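Local coordinates for hemoglobin-like protein (Methylacidiphilum infernorum, PDB 4NK2) that binds heme and probably carries or binds oxygen, as a group II truncated hemoglobin from a thermophilic, acidophilic bacterium, at residues 84-87 with 88-91; 109-112 with 113-117; 118-121 with 122-125; 148-151 with 152-156; 185-188 with 189-193. All blocks are in the same frame, centred on the assembly; numbering follows the deposited sequence.

Contact 1 of 5, residues 84-87 with 88-91; sequences PTSH and EQLR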
# COMPACT_ATOMS: atom_id res chain seq x y z
N PRO A 84 14.52 -13.62 -8.81
CA PRO A 84 15.84 -14.19 -8.53
C PRO A 84 16.72 -14.30 -9.77
O PRO A 84 16.22 -14.47 -10.89
CB PRO A 84 15.52 -15.60 -7.99
CG PRO A 84 14.08 -15.53 -7.57
CD PRO A 84 13.43 -14.58 -8.54
N THR A 85 18.01 -14.19 -9.54
CA THR A 85 19.03 -14.31 -10.54
C THR A 85 19.65 -15.68 -10.39
O THR A 85 20.04 -16.30 -11.36
CB THR A 85 20.12 -13.28 -10.28
OG1 THR A 85 19.87 -12.12 -11.07
CG2 THR A 85 21.47 -13.83 -10.61
N SER A 86 19.73 -16.15 -9.15
CA SER A 86 20.25 -17.49 -8.84
C SER A 86 19.39 -18.55 -9.51
O SER A 86 18.16 -18.53 -9.37
CB SER A 86 20.26 -17.70 -7.32
OG SER A 86 20.41 -19.07 -6.97
N HIS A 87 20.02 -19.46 -10.24
CA HIS A 87 19.28 -20.47 -11.00
C HIS A 87 18.43 -21.40 -10.13
O HIS A 87 17.30 -21.72 -10.49
CB HIS A 87 20.22 -21.28 -11.89
CG HIS A 87 20.89 -20.47 -12.95
ND1 HIS A 87 21.96 -19.64 -12.69
CD2 HIS A 87 20.66 -20.37 -14.28
CE1 HIS A 87 22.35 -19.06 -13.81
NE2 HIS A 87 21.57 -19.49 -14.79
N GLU A 88 18.95 -21.83 -8.99
CA GLU A 88 18.18 -22.73 -8.15
C GLU A 88 16.93 -22.04 -7.57
O GLU A 88 15.83 -22.61 -7.60
CB GLU A 88 19.06 -23.33 -7.05
CG GLU A 88 18.35 -24.39 -6.23
CD GLU A 88 17.62 -23.79 -5.05
OE1 GLU A 88 17.01 -24.56 -4.27
OE2 GLU A 88 17.67 -22.55 -4.89
N GLN A 89 17.09 -20.82 -7.06
CA GLN A 89 15.94 -20.05 -6.57
C GLN A 89 14.95 -19.78 -7.70
O GLN A 89 13.74 -19.85 -7.49
CB GLN A 89 16.39 -18.73 -5.96
CG GLN A 89 17.05 -18.87 -4.58
CD GLN A 89 17.44 -17.54 -3.97
OE1 GLN A 89 17.75 -16.57 -4.68
NE2 GLN A 89 17.45 -17.48 -2.64
N LEU A 90 15.44 -19.48 -8.88
CA LEU A 90 14.57 -19.22 -10.00
C LEU A 90 13.73 -20.45 -10.33
O LEU A 90 12.54 -20.35 -10.49
CB LEU A 90 15.36 -18.77 -11.22
CG LEU A 90 14.53 -18.36 -12.43
CD1 LEU A 90 13.74 -17.14 -12.12
CD2 LEU A 90 15.43 -18.10 -13.62
N ARG A 91 14.37 -21.61 -10.43
CA ARG A 91 13.64 -22.87 -10.68
C ARG A 91 12.58 -23.12 -9.61
O ARG A 91 11.44 -23.48 -9.92
CB ARG A 91 14.60 -24.07 -10.73
CG ARG A 91 15.59 -24.06 -11.88
CD ARG A 91 16.29 -25.41 -12.04
NE ARG A 91 17.07 -25.81 -10.87
CZ ARG A 91 18.35 -25.49 -10.65
NH1 ARG A 91 19.01 -24.73 -11.51
NH2 ARG A 91 18.96 -25.93 -9.56
O HOH W 1 18.31 -14.93 -6.67
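With its first torsion at -74°, Gln89 sets CG opposite the carbonyl carbon, and the extended chain beyond carries the amide back toward Pro84 and Ser86. Its CB lies 3.8 Å from Pro84 CB, while OE1 comes alongside Ser86 CB. Leu90 takes the other course, CG opposite the backbone N (chi1 -176°), which brings CD1 to 3.8 Å from Pro84 O, while its approach to Pro84 CD is a longer apolar one, 4.4 Å from CD1. A water joins the two segments on the Gln89 side: it accepts from Ser86 N and donates to Gln89 OE1, the latter at 2.6 Å. This is the start of helix 87-104, with Ser86 at the N-cap position. The first turn closes through Leu90 N to Ser86 O at 2.9 Å and through Arg91 N to His87 O, also 2.9 Å. Arg91 bends at its third torsion and folds back along this turn, so that His87 O lies over one face of the guanidinium and NH1 comes 3.7 Å from His87 CB. Ser92 OG, one turn on, hydrogen-bonds Glu88 O.

Contact 2 of 5, residues 109-112 with 113-117; sequences PYYT and LTRGE. With HEM (protoporphyrin IX containing Fe), chain C.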
# COMPACT_ATOMS: atom_id res chain seq x y z
N PRO A 109 -3.80 -31.10 -7.19
CA PRO A 109 -3.55 -30.07 -6.18
C PRO A 109 -2.06 -29.92 -5.84
O PRO A 109 -1.67 -29.95 -4.66
CB PRO A 109 -4.34 -30.59 -4.96
CG PRO A 109 -4.27 -32.08 -5.10
CD PRO A 109 -4.28 -32.36 -6.60
N TYR A 110 -1.24 -29.73 -6.87
CA TYR A 110 0.21 -29.66 -6.67
C TYR A 110 0.63 -28.59 -5.67
O TYR A 110 1.61 -28.78 -4.94
CB TYR A 110 0.92 -29.39 -8.00
CG TYR A 110 0.78 -30.48 -9.04
CD1 TYR A 110 1.39 -31.72 -8.87
CD2 TYR A 110 0.08 -30.25 -10.22
CE1 TYR A 110 1.28 -32.71 -9.83
CE2 TYR A 110 -0.03 -31.24 -11.19
CZ TYR A 110 0.57 -32.46 -10.99
OH TYR A 110 0.46 -33.45 -11.95
N TYR A 111 -0.08 -27.47 -5.63
CA TYR A 111 0.37 -26.35 -4.78
C TYR A 111 -0.02 -26.55 -3.32
O TYR A 111 0.81 -26.39 -2.42
CB TYR A 111 -0.17 -25.00 -5.30
CG TYR A 111 0.38 -23.82 -4.53
CD1 TYR A 111 1.59 -23.24 -4.87
CD2 TYR A 111 -0.31 -23.29 -3.44
CE1 TYR A 111 2.10 -22.16 -4.16
CE2 TYR A 111 0.20 -22.21 -2.72
CZ TYR A 111 1.41 -21.66 -3.08
OH TYR A 111 1.91 -20.59 -2.38
N THR A 112 -1.27 -26.91 -3.07
CA THR A 112 -1.73 -27.08 -1.70
C THR A 112 -1.00 -28.24 -1.00
O THR A 112 -0.75 -28.19 0.21
CB THR A 112 -3.26 -27.21 -1.64
OG1 THR A 112 -3.69 -28.22 -2.55
CG2 THR A 112 -3.91 -25.90 -2.06
N LEU A 113 -0.65 -29.27 -1.77
CA LEU A 113 0.14 -30.41 -1.26
C LEU A 113 1.57 -30.03 -0.89
O LEU A 113 2.23 -30.73 -0.11
CB LEU A 113 0.18 -31.54 -2.29
CG LEU A 113 -1.13 -32.30 -2.52
CD1 LEU A 113 -1.00 -33.34 -3.63
CD2 LEU A 113 -1.58 -32.97 -1.23
N THR A 114 2.07 -28.94 -1.45
CA THR A 114 3.45 -28.56 -1.22
C THR A 114 3.57 -27.28 -0.40
O THR A 114 3.95 -27.33 0.74
CB THR A 114 4.21 -28.40 -2.53
OG1 THR A 114 3.48 -27.55 -3.41
CG2 THR A 114 4.39 -29.73 -3.18
N ARG A 115 3.23 -26.15 -0.99
CA ARG A 115 3.36 -24.86 -0.31
C ARG A 115 2.21 -24.67 0.68
O ARG A 115 2.37 -23.98 1.70
CB ARG A 115 3.40 -23.71 -1.33
CG ARG A 115 4.61 -23.77 -2.29
CD ARG A 115 5.94 -23.56 -1.57
NE ARG A 115 6.03 -22.22 -0.99
CZ ARG A 115 6.92 -21.85 -0.07
NH1 ARG A 115 7.81 -22.72 0.39
NH2 ARG A 115 6.91 -20.61 0.39
N GLY A 116 1.07 -25.28 0.38
CA GLY A 116 -0.08 -25.25 1.27
C GLY A 116 -1.11 -24.21 0.88
O GLY A 116 -1.44 -24.06 -0.31
N GLU A 117 -1.63 -23.48 1.87
CA GLU A 117 -2.70 -22.52 1.59
C GLU A 117 -2.21 -21.31 0.79
O GLU A 117 -1.17 -20.72 1.12
CB GLU A 117 -3.39 -22.09 2.89
CG GLU A 117 -4.35 -23.17 3.41
CD GLU A 117 -5.20 -22.71 4.58
OE1 GLU A 117 -6.23 -23.36 4.85
OE2 GLU A 117 -4.84 -21.71 5.23
CHA HEM C . 5.78 -15.48 -5.90
CHB HEM C . 6.02 -11.24 -8.22
CHC HEM C . 1.20 -11.40 -8.94
CHD HEM C . 1.58 -16.21 -8.26
C1A HEM C . 6.27 -14.28 -6.37
C2A HEM C . 7.59 -13.71 -6.11
C3A HEM C . 7.64 -12.53 -6.76
C4A HEM C . 6.37 -12.32 -7.44
CMA HEM C . 8.81 -11.53 -6.84
CAA HEM C . 8.71 -14.36 -5.24
CBA HEM C . 8.60 -13.74 -3.82
CGA HEM C . 9.58 -14.27 -2.78
O1A HEM C . 10.17 -13.44 -2.03
O2A HEM C . 9.78 -15.51 -2.65
C1B HEM C . 4.73 -10.83 -8.54
C2B HEM C . 4.31 -9.52 -9.01
C3B HEM C . 2.98 -9.57 -9.21
C4B HEM C . 2.50 -10.90 -8.88
CMB HEM C . 5.22 -8.30 -9.27
CAB HEM C . 2.14 -8.38 -9.71
CBB HEM C . 0.80 -8.42 -9.59
C1C HEM C . 0.87 -12.74 -8.87
C2C HEM C . -0.42 -13.36 -9.17
C3C HEM C . -0.30 -14.69 -8.97
C4C HEM C . 1.06 -14.96 -8.55
CMC HEM C . -1.69 -12.61 -9.61
CAC HEM C . -1.37 -15.78 -9.17
CBC HEM C . -2.46 -15.57 -9.93
C1D HEM C . 2.67 -16.47 -7.45
C2D HEM C . 2.94 -17.70 -6.73
C3D HEM C . 4.26 -17.46 -6.01
C4D HEM C . 4.65 -16.11 -6.35
CMD HEM C . 2.11 -19.01 -6.69
CAD HEM C . 4.99 -18.45 -5.08
CBD HEM C . 4.34 -18.32 -3.70
CGD HEM C . 5.06 -19.29 -2.78
O1D HEM C . 6.23 -19.01 -2.42
O2D HEM C . 4.46 -20.33 -2.41
NA HEM C . 5.57 -13.42 -7.18
NB HEM C . 3.60 -11.63 -8.48
NC HEM C . 1.73 -13.76 -8.50
ND HEM C . 3.69 -15.57 -7.20
FE HEM C . 3.60 -13.56 -7.77
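Tyr111 and Arg115 meet at one oxygen of a heme propionate. Tyr111 OH donates to HEM O2D at 2.6 Å, and Arg115 NE donates to the same O2D at 2.8 Å, with the oxygen at the guanidinium edge and an N-H angle of 161°; a weak bond from Arg115 NH2 reaches HEM O1D. The two side chains also touch directly, since Arg115 CB sits over one face of the Tyr111 ring, 3.7 Å from its centroid, in a CH-pi contact. Bends at the second and third torsions of Arg115 carry NE to the propionate. Behind them the backbone turns tightly around Tyr111 O. Gly116 N, at 3.0 Å, and Thr114 N reach this oxygen from opposite faces of its carbonyl plane, and Arg115 N adds a weak bond. The positive phi of Gly116 (99°) would press a beta carbon into the carbonyl oxygen of Arg115, a conformation that by itself calls for glycine. Leu113 N to Pro109 O, 3.1 Å, closes the preceding turn, beside which Pro109 CG packs on Leu113 CD1. The loop bridges helix 87-104 and helix 120-124: Tyr111 meets Phe100 edge-to-face on the former and touches Met120 and Arg123 on the latter.

Contact 3 of 5, residues 118-121 with 122-125; sequences PKMR and ARHF. With HEM (protoporphyrin IX containing Fe), chain C.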
# COMPACT_ATOMS: atom_id res chain seq x y z
N PRO A 118 -2.93 -20.94 -0.25
CA PRO A 118 -2.50 -19.86 -1.13
C PRO A 118 -2.18 -18.56 -0.41
O PRO A 118 -1.07 -18.12 -0.50
CB PRO A 118 -3.70 -19.69 -2.06
CG PRO A 118 -4.30 -21.00 -2.11
CD PRO A 118 -4.17 -21.56 -0.74
N LYS A 119 -3.14 -17.96 0.28
CA LYS A 119 -2.90 -16.69 0.94
C LYS A 119 -1.98 -15.79 0.11
O LYS A 119 -0.99 -15.28 0.59
CB LYS A 119 -2.32 -16.92 2.33
CG LYS A 119 -3.14 -17.87 3.15
CD LYS A 119 -3.03 -17.61 4.62
CE LYS A 119 -4.02 -18.48 5.41
NZ LYS A 119 -3.38 -19.51 6.24
N MET A 120 -2.33 -15.62 -1.15
CA MET A 120 -1.45 -14.99 -2.11
C MET A 120 -1.08 -13.56 -1.77
O MET A 120 0.05 -13.17 -1.93
CB MET A 120 -2.03 -15.05 -3.51
CG MET A 120 -1.68 -16.28 -4.30
SD MET A 120 0.04 -16.68 -4.37
CE MET A 120 -0.02 -18.36 -3.88
N ARG A 121 -2.03 -12.76 -1.32
CA ARG A 121 -1.69 -11.36 -1.02
C ARG A 121 -0.64 -11.37 0.07
O ARG A 121 0.37 -10.68 -0.04
CB ARG A 121 -2.91 -10.54 -0.57
CG ARG A 121 -2.55 -9.11 -0.10
CD ARG A 121 -3.77 -8.22 0.17
NE ARG A 121 -3.36 -6.97 0.81
CZ ARG A 121 -2.87 -5.92 0.16
NH1 ARG A 121 -2.74 -5.96 -1.17
NH2 ARG A 121 -2.51 -4.83 0.82
N ALA A 122 -0.85 -12.20 1.08
CA ALA A 122 0.08 -12.23 2.23
C ALA A 122 1.46 -12.72 1.81
O ALA A 122 2.50 -12.18 2.22
CB ALA A 122 -0.50 -13.09 3.34
N ARG A 123 1.49 -13.79 1.01
CA ARG A 123 2.76 -14.31 0.52
C ARG A 123 3.51 -13.23 -0.28
O ARG A 123 4.74 -13.17 -0.24
CB ARG A 123 2.57 -15.58 -0.32
CG ARG A 123 2.13 -16.81 0.49
CD ARG A 123 1.97 -18.06 -0.40
NE ARG A 123 1.37 -19.20 0.31
CZ ARG A 123 2.07 -20.18 0.89
NH1 ARG A 123 3.40 -20.16 0.86
NH2 ARG A 123 1.44 -21.19 1.49
N HIS A 124 2.78 -12.36 -0.96
CA HIS A 124 3.42 -11.33 -1.78
C HIS A 124 3.91 -10.10 -1.01
O HIS A 124 4.58 -9.27 -1.58
CB HIS A 124 2.55 -10.93 -2.98
CG HIS A 124 2.62 -11.89 -4.13
ND1 HIS A 124 1.90 -13.05 -4.18
CD2 HIS A 124 3.33 -11.84 -5.28
CE1 HIS A 124 2.16 -13.69 -5.30
NE2 HIS A 124 3.02 -12.97 -5.99
N PHE A 125 3.59 -9.98 0.28
CA PHE A 125 4.14 -8.89 1.09
C PHE A 125 5.68 -8.92 1.05
O PHE A 125 6.32 -7.90 1.29
CB PHE A 125 3.65 -8.96 2.55
CG PHE A 125 2.21 -8.56 2.75
CD1 PHE A 125 1.63 -7.56 1.98
CD2 PHE A 125 1.43 -9.19 3.72
CE1 PHE A 125 0.29 -7.20 2.17
CE2 PHE A 125 0.09 -8.83 3.92
CZ PHE A 125 -0.48 -7.84 3.15
CHA HEM C . 5.78 -15.48 -5.90
CHB HEM C . 6.02 -11.24 -8.22
CHC HEM C . 1.20 -11.40 -8.94
CHD HEM C . 1.58 -16.21 -8.26
C1A HEM C . 6.27 -14.28 -6.37
C2A HEM C . 7.59 -13.71 -6.11
C3A HEM C . 7.64 -12.53 -6.76
C4A HEM C . 6.37 -12.32 -7.44
CMA HEM C . 8.81 -11.53 -6.84
CAA HEM C . 8.71 -14.36 -5.24
CBA HEM C . 8.60 -13.74 -3.82
CGA HEM C . 9.58 -14.27 -2.78
O1A HEM C . 10.17 -13.44 -2.03
O2A HEM C . 9.78 -15.51 -2.65
C1B HEM C . 4.73 -10.83 -8.54
C2B HEM C . 4.31 -9.52 -9.01
C3B HEM C . 2.98 -9.57 -9.21
C4B HEM C . 2.50 -10.90 -8.88
CMB HEM C . 5.22 -8.30 -9.27
CAB HEM C . 2.14 -8.38 -9.71
CBB HEM C . 0.80 -8.42 -9.59
C1C HEM C . 0.87 -12.74 -8.87
C2C HEM C . -0.42 -13.36 -9.17
C3C HEM C . -0.30 -14.69 -8.97
C4C HEM C . 1.06 -14.96 -8.55
CMC HEM C . -1.69 -12.61 -9.61
CAC HEM C . -1.37 -15.78 -9.17
CBC HEM C . -2.46 -15.57 -9.93
C1D HEM C . 2.67 -16.47 -7.45
C2D HEM C . 2.94 -17.70 -6.73
C3D HEM C . 4.26 -17.46 -6.01
C4D HEM C . 4.65 -16.11 -6.35
CMD HEM C . 2.11 -19.01 -6.69
CAD HEM C . 4.99 -18.45 -5.08
CBD HEM C . 4.34 -18.32 -3.70
CGD HEM C . 5.06 -19.29 -2.78
O1D HEM C . 6.23 -19.01 -2.42
O2D HEM C . 4.46 -20.33 -2.41
NA HEM C . 5.57 -13.42 -7.18
NB HEM C . 3.60 -11.63 -8.48
NC HEM C . 1.73 -13.76 -8.50
ND HEM C . 3.69 -15.57 -7.20
FE HEM C . 3.60 -13.56 -7.77
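His124 and Met120 form the tight, buried part of this contact. Met120 O accepts from both His124 N at 3.0 Å and His124 ND1 at 2.9 Å, the donors arriving from opposite faces of the carbonyl plane. The oxygen lies close to the imidazole plane, so the ND1 bond holds the ring's rotation while NE2 binds the heme iron at 2.0 Å. Met120 bends at its second and third torsions, placing SD at the edge of the same ring, 3.8 Å from His124 CE1. Arg123 crosses the preceding turn with an extended chain; its NE bonds Pro118 O at 2.8 Å, and its NH2 is held by the carbonyls of Arg115 and Glu117. At the subunit interface Phe125 turns its edge to one face of the Arg121 guanidinium, CE1 standing over it toward the rim, the planes nearly perpendicular (86°). Arg121 NH1 bonds the carbonyls of Ile170 and Arg168, and NH2 forms a salt bridge to Asp41 of the second subunit. Lys119, by contrast, is on the solvent side, its end paired with Glu117. His124 is the proximal histidine of the globin fold; its ND1 bond may make the imidazole slightly more electron-rich toward iron, probably modestly, the carbonyl being neutral.

Contact 4 of 5, residues 148-151 with 152-156; sequences VHFP and LSVLE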
# COMPACT_ATOMS: atom_id res chain seq x y z
N VAL A 148 2.43 -18.95 -26.45
CA VAL A 148 2.28 -20.39 -26.28
C VAL A 148 0.97 -20.90 -26.90
O VAL A 148 0.63 -22.08 -26.75
CB VAL A 148 2.33 -20.82 -24.79
CG1 VAL A 148 3.59 -20.28 -24.11
CG2 VAL A 148 1.08 -20.35 -24.05
N HIS A 149 0.24 -20.02 -27.57
CA HIS A 149 -1.01 -20.40 -28.23
C HIS A 149 -2.01 -21.02 -27.25
O HIS A 149 -2.61 -22.08 -27.52
CB HIS A 149 -0.72 -21.36 -29.40
CG HIS A 149 0.47 -20.95 -30.22
ND1 HIS A 149 0.61 -19.69 -30.76
CD2 HIS A 149 1.60 -21.63 -30.56
CE1 HIS A 149 1.76 -19.60 -31.40
NE2 HIS A 149 2.38 -20.77 -31.30
N PHE A 150 -2.18 -20.36 -26.11
CA PHE A 150 -3.20 -20.76 -25.16
C PHE A 150 -4.54 -20.88 -25.89
O PHE A 150 -4.89 -20.02 -26.69
CB PHE A 150 -3.31 -19.72 -24.05
CG PHE A 150 -3.91 -20.24 -22.78
CD1 PHE A 150 -3.14 -21.02 -21.91
CD2 PHE A 150 -5.23 -19.95 -22.45
CE1 PHE A 150 -3.68 -21.50 -20.73
CE2 PHE A 150 -5.78 -20.43 -21.27
CZ PHE A 150 -5.00 -21.20 -20.40
N PRO A 151 -5.28 -21.97 -25.63
CA PRO A 151 -6.49 -22.27 -26.40
C PRO A 151 -7.50 -21.12 -26.36
O PRO A 151 -7.81 -20.58 -25.29
CB PRO A 151 -7.06 -23.50 -25.69
CG PRO A 151 -5.87 -24.12 -24.98
CD PRO A 151 -5.01 -22.96 -24.57
N LEU A 152 -8.01 -20.73 -27.53
CA LEU A 152 -8.84 -19.53 -27.60
C LEU A 152 -10.13 -19.67 -26.79
O LEU A 152 -10.70 -18.66 -26.36
CB LEU A 152 -9.15 -19.18 -29.07
CG LEU A 152 -7.94 -18.74 -29.91
CD1 LEU A 152 -8.32 -18.62 -31.39
CD2 LEU A 152 -7.36 -17.41 -29.40
N SER A 153 -10.58 -20.90 -26.57
CA SER A 153 -11.85 -21.13 -25.88
C SER A 153 -11.82 -20.71 -24.41
O SER A 153 -12.86 -20.39 -23.82
CB SER A 153 -12.22 -22.61 -25.95
OG SER A 153 -11.23 -23.40 -25.31
N VAL A 154 -10.63 -20.72 -23.81
CA VAL A 154 -10.53 -20.45 -22.36
C VAL A 154 -9.61 -19.29 -22.03
O VAL A 154 -9.36 -18.98 -20.86
CB VAL A 154 -10.05 -21.69 -21.62
CG1 VAL A 154 -11.14 -22.75 -21.63
CG2 VAL A 154 -8.79 -22.23 -22.30
N LEU A 155 -9.10 -18.64 -23.06
CA LEU A 155 -8.24 -17.49 -22.89
C LEU A 155 -8.87 -16.39 -22.05
O LEU A 155 -8.24 -15.85 -21.17
CB LEU A 155 -7.87 -16.96 -24.27
CG LEU A 155 -6.73 -15.96 -24.38
CD1 LEU A 155 -5.56 -16.35 -23.54
CD2 LEU A 155 -6.36 -15.86 -25.82
N GLU A 156 -10.11 -16.05 -22.34
CA GLU A 156 -10.74 -14.94 -21.61
C GLU A 156 -10.92 -15.29 -20.14
O GLU A 156 -10.67 -14.47 -19.28
CB GLU A 156 -12.09 -14.53 -22.23
CG GLU A 156 -12.78 -13.39 -21.47
CD GLU A 156 -13.98 -12.81 -22.21
OE1 GLU A 156 -14.56 -13.52 -23.07
OE2 GLU A 156 -14.35 -11.64 -21.94
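Pro151 O accepts from two successive amides, Val154 N at 3.2 Å, standing 48° out of the carbonyl plane, and, weakly, Leu155 N at 3.2 Å, so the chain wraps around this one oxygen as it turns into helix 155-165. On the inner side, Phe150 holds its CG opposite the backbone N (chi1 -158°), which swings the ring forward to the coming helix. Ring atom CE2 meets Val154 CG2 at 3.7 Å, the two side chains crossing at about a right angle, and CD2 meets Leu155 CD1 at 3.8 Å, the leucine also having its CG opposite the backbone N. Both aliphatic groups approach obliquely to the ring, while Val154 O lies at its edge and Pro151 CD rests over one face. CG2 of Val154 touches two neighbours, since it also packs on Pro151 CB at 4.0 Å. Beyond the segments, Phe150 reaches Val54 and Leu63 of helix 53-75 and Leu145 of helix 131-147, and its ring meets that of Phe158, so it plugs the corner into a buried apolar cluster. The arrangement joins two features of interhelical corners in an all-helical globin: a Schellman motif at His149 (phi 57°), ending helix 131-147, and a beta turn, Pro151 to Val154, with Leu152 and Ser153 in helical backbone angles, closed by the Val154 amide and leading to Val154 at the N-cap position of helix 155-165.

Contact 5 of 5, residues 185-188 with 189-193; sequences SEIQ and DFFVS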
# COMPACT_ATOMS: atom_id res chain seq x y z
N SER A 185 -11.79 -7.24 -23.60
CA SER A 185 -12.18 -6.56 -24.84
C SER A 185 -11.09 -5.61 -25.34
O SER A 185 -10.93 -5.43 -26.55
CB SER A 185 -13.49 -5.81 -24.63
OG SER A 185 -13.35 -4.83 -23.63
N GLU A 186 -10.34 -5.02 -24.42
CA GLU A 186 -9.26 -4.12 -24.78
C GLU A 186 -8.11 -4.82 -25.48
O GLU A 186 -7.39 -4.21 -26.22
CB GLU A 186 -8.74 -3.40 -23.54
CG GLU A 186 -7.62 -2.43 -23.80
CD GLU A 186 -7.17 -1.74 -22.54
OE1 GLU A 186 -7.92 -1.73 -21.57
OE2 GLU A 186 -6.06 -1.20 -22.53
N ILE A 187 -7.95 -6.10 -25.22
CA ILE A 187 -6.81 -6.85 -25.74
C ILE A 187 -7.17 -8.04 -26.64
O ILE A 187 -6.28 -8.74 -27.11
CB ILE A 187 -5.91 -7.38 -24.60
CG1 ILE A 187 -6.66 -8.43 -23.78
CG2 ILE A 187 -5.43 -6.24 -23.71
CD1 ILE A 187 -5.85 -8.99 -22.61
N GLN A 188 -8.46 -8.27 -26.86
CA GLN A 188 -8.88 -9.48 -27.56
C GLN A 188 -8.34 -9.57 -28.99
O GLN A 188 -8.00 -10.66 -29.46
CB GLN A 188 -10.40 -9.67 -27.54
CG GLN A 188 -11.20 -8.52 -28.14
CD GLN A 188 -12.68 -8.66 -27.85
OE1 GLN A 188 -13.17 -9.74 -27.49
NE2 GLN A 188 -13.41 -7.56 -28.00
N ASP A 189 -8.25 -8.42 -29.66
CA ASP A 189 -7.75 -8.40 -31.03
C ASP A 189 -6.30 -8.85 -31.09
O ASP A 189 -5.90 -9.57 -32.00
CB ASP A 189 -7.91 -7.00 -31.63
CG ASP A 189 -9.36 -6.64 -31.89
OD1 ASP A 189 -9.60 -5.53 -32.41
OD2 ASP A 189 -10.26 -7.46 -31.58
N PHE A 190 -5.52 -8.46 -30.09
CA PHE A 190 -4.11 -8.82 -30.03
C PHE A 190 -3.88 -10.32 -30.14
O PHE A 190 -2.90 -10.76 -30.76
CB PHE A 190 -3.49 -8.29 -28.74
CG PHE A 190 -2.18 -8.93 -28.39
CD1 PHE A 190 -0.99 -8.49 -28.98
CD2 PHE A 190 -2.12 -9.95 -27.44
CE1 PHE A 190 0.23 -9.08 -28.65
CE2 PHE A 190 -0.91 -10.55 -27.11
CZ PHE A 190 0.28 -10.11 -27.71
N PHE A 191 -4.76 -11.12 -29.54
CA PHE A 191 -4.52 -12.57 -29.49
C PHE A 191 -4.78 -13.25 -30.81
O PHE A 191 -4.36 -14.38 -31.03
CB PHE A 191 -5.39 -13.22 -28.41
CG PHE A 191 -4.98 -12.87 -27.02
CD1 PHE A 191 -3.75 -13.27 -26.53
CD2 PHE A 191 -5.82 -12.12 -26.22
CE1 PHE A 191 -3.37 -12.94 -25.24
CE2 PHE A 191 -5.45 -11.78 -24.94
CZ PHE A 191 -4.22 -12.20 -24.45
N VAL A 192 -5.47 -12.54 -31.69
CA VAL A 192 -5.99 -13.14 -32.91
C VAL A 192 -5.34 -12.43 -34.10
O VAL A 192 -5.65 -12.69 -35.26
CB VAL A 192 -7.53 -13.10 -32.86
CG1 VAL A 192 -8.10 -12.21 -33.92
CG2 VAL A 192 -8.09 -14.51 -32.90
N SER A 193 -4.41 -11.56 -33.75
CA SER A 193 -3.40 -11.02 -34.64
C SER A 193 -3.41 -9.52 -34.65
O SER A 193 -2.53 -8.91 -34.07
CB SER A 193 -3.54 -11.56 -36.05
OG SER A 193 -2.27 -11.73 -36.65
OXT SER A 193 -4.32 -8.89 -35.20
O HOH W 2 -8.85 -5.59 -28.76
O HOH W 3 -6.04 -5.40 -29.13
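Ile187 and Phe191 pack against each other, one turn apart, on the inner side of a weakly bonded, kinked helix, the C-terminal helix 184-192 of the chain. Ile187 holds CG1 between its backbone N and carbonyl carbon (chi1 66°), and the extended second torsion carries CD1 to the rim of the Phe191 ring, 3.7 Å from CE2; CG1 lies equally near CE2. Phe191 has CG opposite its carbonyl carbon (chi1 -70°), which folds the ring back along the preceding turn, and its CD2 approaches Ile187 O obliquely. Phe190 takes a different rotamer, with CG opposite the backbone N, and its ring leaves the contact for helix 131-147. There it meets His143 edge-to-face and makes cation-pi contacts with Lys142 and Lys146. The two phenylalanine rings still touch each other: Phe190 CD2 lies over one face of Phe191, toward its rim. Ile187 and Phe191 both rest on Lys142 of the same helix, while helix 155-165 offers Trp159 to the isoleucine and Leu155 to the phenylalanine. On the outer side, the side chains of Gln188 and Asp189 cross at a slant, though their amide and carboxylate planes are only 17° apart, with Gln188 CG 3.7 Å from Asp189 OD2. At the kink Phe190 N makes weak bonds to Ile187 O and to a water, and Phe191 N bonds Gln188 O at 3.3 Å. Where Asp189 N lacks a bond to the turn before, a water accepts from it at 3.0 Å and donates to Ser185 O, also at 3.0 Å.

Contacts 2 and 3 work on the same heme, their centres 14 Å apart: contact 2 grips a propionate while contact 3 supplies the axial ligand. They also meet directly, Tyr111 OH lying 3.3 Å from Met120 CE, so the two contacts are joined without the heme as intermediary. Contact 1 opens helix 87-104, which carries Arg96, another heme-binding residue, whose NH1 also bonds the heme; Pro84 is about 6 Å from the heme. Contacts 4 and 5 lie on the far side of the chain's centre from contact 3 and touch each other, Leu155 CD2 to Phe191 CG at 3.5 Å. Phe150 of contact 4 remains about 12 Å from the heme.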